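Minor fimbrium anchoring subunit Mfa2 (Porphyromonas gingivalis, PDB 5NFI) fixes the minor Mfa1 fimbriae of this periodontal pathogen in the bacterial outer membrane and regulates their length, without being part of the filament itself. Local coordinates at residues 163-168 against 207-212; 97-102 against 180-185. One frame throughout, in Å; residues are numbered along the deposited sequence.

Both interactions lie in the beta-rich body of this fimbrillin-superfamily protein, with centres 11 Å apart. Strand 159-165 is the middle member of three neighbours: strand 211-217 pairs along one of its edges in interaction 1, and strand 182-190, which enters interaction 2, along the other. In chain order the segments run 97-102, 163-168, 180-185 and 207-212, so the two contacts interleave. They also touch directly: Asn167 OD1 lies close enough to Tyr184 OH to bond with it, and Gly168 O probably accepts a hydrogen bond from Leu97 N. This last link and interaction 2 itself tie the small sheet holding strand 93-100 to the larger strand system.

Interaction 1: 163-168 against 207-212; sequences LASSNG and SGHENT
An antiparallel strand pairing, at the point where strand 159-165 runs out and strand 211-217 begins, brings Ala164 opposite Thr212. This is a hydrogen-bonded pair: Ala164 N donates to Thr212 O at 2.9 Å, and Thr212 N returns a bond to Ala164 O at 2.8 Å. The small methyl of Ala164 fits the buried face beside Thr212 and Glu210, its CB meeting Glu210 OE1 at 3.7 Å; beta-branched Thr212, on the same face, suits an extended backbone. Next comes the non-hydrogen-bonded pair Ser165 and Asn211, whose side chains share the other face. With OG anti to the backbone N (chi1 179°), the Ser165 hydroxyl donates to Asn211 OD1 at 2.8 Å, approaching from above the carbonyl plane. Asn211 ND2 is held by Glu206 O.

Beyond the ladder the chain turns after Ser165 through an inverse gamma turn centred on Ser166, while Ser166 N still reaches Glu210 O at 3.2 Å. The turn lays Ser166 O over one face of the His209 imidazole, 3.7 Å from CD2 and offset toward the rim. Ser166 CB packs on His209 CB, and the short Ser166 hydroxyl bonds to Ser181 OG and Ala179 O, a compact polar group well fitted to this buried turn.

Interaction 2: 97-102 against 180-185; sequences LKQDGK and DSTYYP
Gln99 sets CG anti to its own carbonyl carbon (chi1 -69°) and then runs extended, carrying its amide across to Thr182, whose OG1 is likewise opposite the carbonyl carbon (chi1 -59°). Thr182 OG1 donates to Gln99 OE1, tilted from the amide plane; the modelled 2.5 Å is doubtfully short. The other end of the amide turns back: Gln99 NE2 gives its hydrogen, in the amide plane, to Gly101 O at 2.8 Å, across the tight turn joining strands 93-100 and 103-104. Gly101 has a positive phi (75°), which glycine, lacking a CB, adopts readily.

Just past it, Lys102 O receives Tyr183 N at 2.7 Å, with the donor nearly along the C=O axis, so the hairpin is joined to strand 182-190 through the backbone. The same carbonyl lies at the edge of the Tyr183 ring. The aliphatic part of Lys102 runs beside that ring, CE 4.1 Å from Tyr183 CE1. On the buried side, Leu97 CD2 packs obliquely against Tyr184 CE2 at 3.5 Å, and Thr182 CG2 lies over a face of that ring.

A glutamine can accept from one partner and donate to another, so these two bonds would favour one orientation of the amide, whereas the opposite charges of Lys102 NZ and Asp180 OD2, 5.3 Å apart, are not in contact and any attraction is probably weak.

Interaction 1: 163-168 against 207-212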
# COMPACT_ATOMS: atom_id res chain seq x y z
N LEU A 163 14.39 -4.77 -1.28
CA LEU A 163 13.42 -3.74 -1.57
C LEU A 163 13.20 -2.88 -0.34
O LEU A 163 12.59 -3.32 0.66
CB LEU A 163 12.11 -4.36 -2.03
CG LEU A 163 10.96 -3.43 -2.42
CD1 LEU A 163 11.26 -2.67 -3.70
CD2 LEU A 163 9.70 -4.24 -2.56
N ALA A 164 13.70 -1.65 -0.40
CA ALA A 164 13.54 -0.70 0.69
C ALA A 164 12.50 0.37 0.34
O ALA A 164 12.45 0.85 -0.80
CB ALA A 164 14.85 -0.05 1.03
N SER A 165 11.68 0.75 1.30
CA SER A 165 10.74 1.82 1.05
C SER A 165 10.30 2.47 2.33
O SER A 165 10.03 1.79 3.31
CB SER A 165 9.54 1.28 0.28
OG SER A 165 8.60 2.31 0.04
N SER A 166 10.22 3.79 2.34
CA SER A 166 9.65 4.51 3.48
C SER A 166 8.14 4.54 3.37
O SER A 166 7.54 5.61 3.32
CB SER A 166 10.19 5.94 3.55
OG SER A 166 11.59 5.91 3.80
N ASN A 167 7.53 3.36 3.34
CA ASN A 167 6.08 3.26 3.17
C ASN A 167 5.37 2.38 4.22
O ASN A 167 4.38 1.70 3.90
CB ASN A 167 5.77 2.75 1.76
CG ASN A 167 6.25 1.33 1.54
OD1 ASN A 167 7.10 0.84 2.27
ND2 ASN A 167 5.69 0.65 0.55
N GLY A 168 5.85 2.37 5.46
CA GLY A 168 5.27 1.50 6.48
C GLY A 168 4.41 2.23 7.49
O GLY A 168 3.94 1.65 8.47
N SER A 207 5.65 8.03 -5.40
CA SER A 207 6.77 8.94 -5.39
C SER A 207 6.73 9.77 -4.14
O SER A 207 5.68 9.91 -3.53
CB SER A 207 6.70 9.82 -6.63
OG SER A 207 5.35 10.01 -7.00
N GLY A 208 7.87 10.32 -3.74
CA GLY A 208 7.91 11.27 -2.65
C GLY A 208 8.85 10.87 -1.54
O GLY A 208 9.06 11.63 -0.59
N HIS A 209 9.41 9.67 -1.66
CA HIS A 209 10.26 9.08 -0.63
C HIS A 209 10.95 7.87 -1.24
O HIS A 209 10.69 7.51 -2.39
CB HIS A 209 9.43 8.67 0.59
CG HIS A 209 8.18 7.92 0.23
ND1 HIS A 209 6.94 8.52 0.19
CD2 HIS A 209 7.99 6.64 -0.17
CE1 HIS A 209 6.04 7.64 -0.19
NE2 HIS A 209 6.65 6.49 -0.42
N GLU A 210 11.81 7.24 -0.46
CA GLU A 210 12.67 6.20 -0.99
C GLU A 210 11.88 4.98 -1.42
O GLU A 210 10.99 4.53 -0.71
CB GLU A 210 13.72 5.80 0.04
CG GLU A 210 14.69 4.74 -0.44
CD GLU A 210 15.83 4.54 0.54
OE1 GLU A 210 16.28 3.39 0.72
OE2 GLU A 210 16.24 5.55 1.15
N ASN A 211 12.18 4.47 -2.61
CA ASN A 211 11.61 3.22 -3.07
C ASN A 211 12.68 2.46 -3.82
O ASN A 211 12.61 2.32 -5.03
CB ASN A 211 10.38 3.45 -3.96
CG ASN A 211 9.22 4.11 -3.23
OD1 ASN A 211 8.45 3.45 -2.53
ND2 ASN A 211 9.10 5.43 -3.38
N THR A 212 13.68 2.00 -3.07
CA THR A 212 14.91 1.47 -3.63
C THR A 212 14.90 -0.03 -3.86
O THR A 212 14.83 -0.82 -2.92
CB THR A 212 16.08 1.81 -2.71
OG1 THR A 212 16.20 3.23 -2.63
CG2 THR A 212 17.37 1.22 -3.27

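Interaction 2: 97-102 against 180-185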
# COMPACT_ATOMS: atom_id res chain seq x y z
N LEU A 97 3.88 -0.28 10.10
CA LEU A 97 4.14 -1.69 9.85
C LEU A 97 5.12 -2.22 10.90
O LEU A 97 6.14 -1.59 11.18
CB LEU A 97 4.68 -1.92 8.45
CG LEU A 97 4.88 -3.40 8.09
CD1 LEU A 97 3.61 -4.19 8.34
CD2 LEU A 97 5.32 -3.55 6.63
N LYS A 98 4.78 -3.35 11.52
CA LYS A 98 5.66 -3.87 12.56
C LYS A 98 7.00 -4.20 11.95
O LYS A 98 7.08 -4.72 10.84
CB LYS A 98 5.06 -5.10 13.25
CG LYS A 98 4.33 -4.76 14.52
CD LYS A 98 3.48 -5.91 14.99
CE LYS A 98 2.56 -5.49 16.12
NZ LYS A 98 1.78 -6.65 16.64
N GLN A 99 8.06 -3.89 12.68
CA GLN A 99 9.39 -4.14 12.17
C GLN A 99 10.29 -4.78 13.18
O GLN A 99 10.03 -4.74 14.38
CB GLN A 99 10.04 -2.86 11.68
CG GLN A 99 9.42 -2.25 10.45
CD GLN A 99 10.24 -1.09 9.96
OE1 GLN A 99 9.77 -0.28 9.17
NE2 GLN A 99 11.48 -0.98 10.45
N ASP A 100 11.38 -5.36 12.68
CA ASP A 100 12.45 -5.88 13.50
C ASP A 100 13.75 -5.26 13.04
O ASP A 100 14.40 -5.76 12.13
CB ASP A 100 12.51 -7.39 13.39
CG ASP A 100 13.78 -7.94 13.93
OD1 ASP A 100 14.22 -7.45 14.99
OD2 ASP A 100 14.35 -8.84 13.29
N GLY A 101 14.13 -4.15 13.66
CA GLY A 101 15.17 -3.31 13.09
C GLY A 101 14.57 -2.56 11.93
O GLY A 101 13.52 -1.92 12.07
N LYS A 102 15.20 -2.64 10.76
CA LYS A 102 14.61 -2.02 9.58
C LYS A 102 13.95 -3.05 8.69
O LYS A 102 13.66 -2.78 7.53
CB LYS A 102 15.65 -1.23 8.78
CG LYS A 102 16.15 -0.02 9.55
CD LYS A 102 16.76 1.09 8.67
CE LYS A 102 16.21 1.19 7.28
NZ LYS A 102 16.59 2.53 6.72
N ASP A 180 11.69 6.33 8.42
CA ASP A 180 12.87 5.67 7.87
C ASP A 180 12.44 4.60 6.89
O ASP A 180 11.32 4.10 6.96
CB ASP A 180 13.71 5.03 8.96
CG ASP A 180 14.44 6.04 9.77
OD1 ASP A 180 14.35 7.23 9.43
OD2 ASP A 180 15.13 5.63 10.74
N SER A 181 13.33 4.23 5.99
CA SER A 181 13.00 3.21 5.02
C SER A 181 12.80 1.88 5.71
O SER A 181 13.24 1.69 6.83
CB SER A 181 14.10 3.09 3.95
OG SER A 181 13.77 3.91 2.84
N THR A 182 12.13 0.98 5.03
CA THR A 182 11.81 -0.32 5.57
C THR A 182 12.20 -1.38 4.56
O THR A 182 11.82 -1.30 3.39
CB THR A 182 10.30 -0.46 5.88
OG1 THR A 182 9.90 0.55 6.81
CG2 THR A 182 10.00 -1.82 6.45
N TYR A 183 12.96 -2.36 5.00
CA TYR A 183 13.31 -3.44 4.11
C TYR A 183 12.20 -4.48 4.16
O TYR A 183 11.71 -4.80 5.23
CB TYR A 183 14.67 -4.03 4.47
CG TYR A 183 15.79 -3.17 3.95
CD1 TYR A 183 16.26 -2.09 4.68
CD2 TYR A 183 16.35 -3.41 2.70
CE1 TYR A 183 17.29 -1.28 4.19
CE2 TYR A 183 17.38 -2.62 2.20
CZ TYR A 183 17.83 -1.55 2.95
OH TYR A 183 18.84 -0.76 2.44
N TYR A 184 11.81 -5.00 2.99
CA TYR A 184 10.79 -6.05 2.95
C TYR A 184 11.38 -7.44 2.66
O TYR A 184 12.24 -7.59 1.79
CB TYR A 184 9.72 -5.71 1.92
CG TYR A 184 8.86 -4.57 2.38
CD1 TYR A 184 9.23 -3.26 2.13
CD2 TYR A 184 7.68 -4.80 3.09
CE1 TYR A 184 8.45 -2.21 2.55
CE2 TYR A 184 6.90 -3.76 3.52
CZ TYR A 184 7.28 -2.47 3.25
OH TYR A 184 6.50 -1.43 3.68
N PRO A 185 10.89 -8.46 3.40
CA PRO A 185 11.40 -9.83 3.40
C PRO A 185 11.31 -10.48 2.04
O PRO A 185 10.22 -10.86 1.60
CB PRO A 185 10.48 -10.54 4.40
CG PRO A 185 9.83 -9.47 5.18
CD PRO A 185 9.70 -8.32 4.25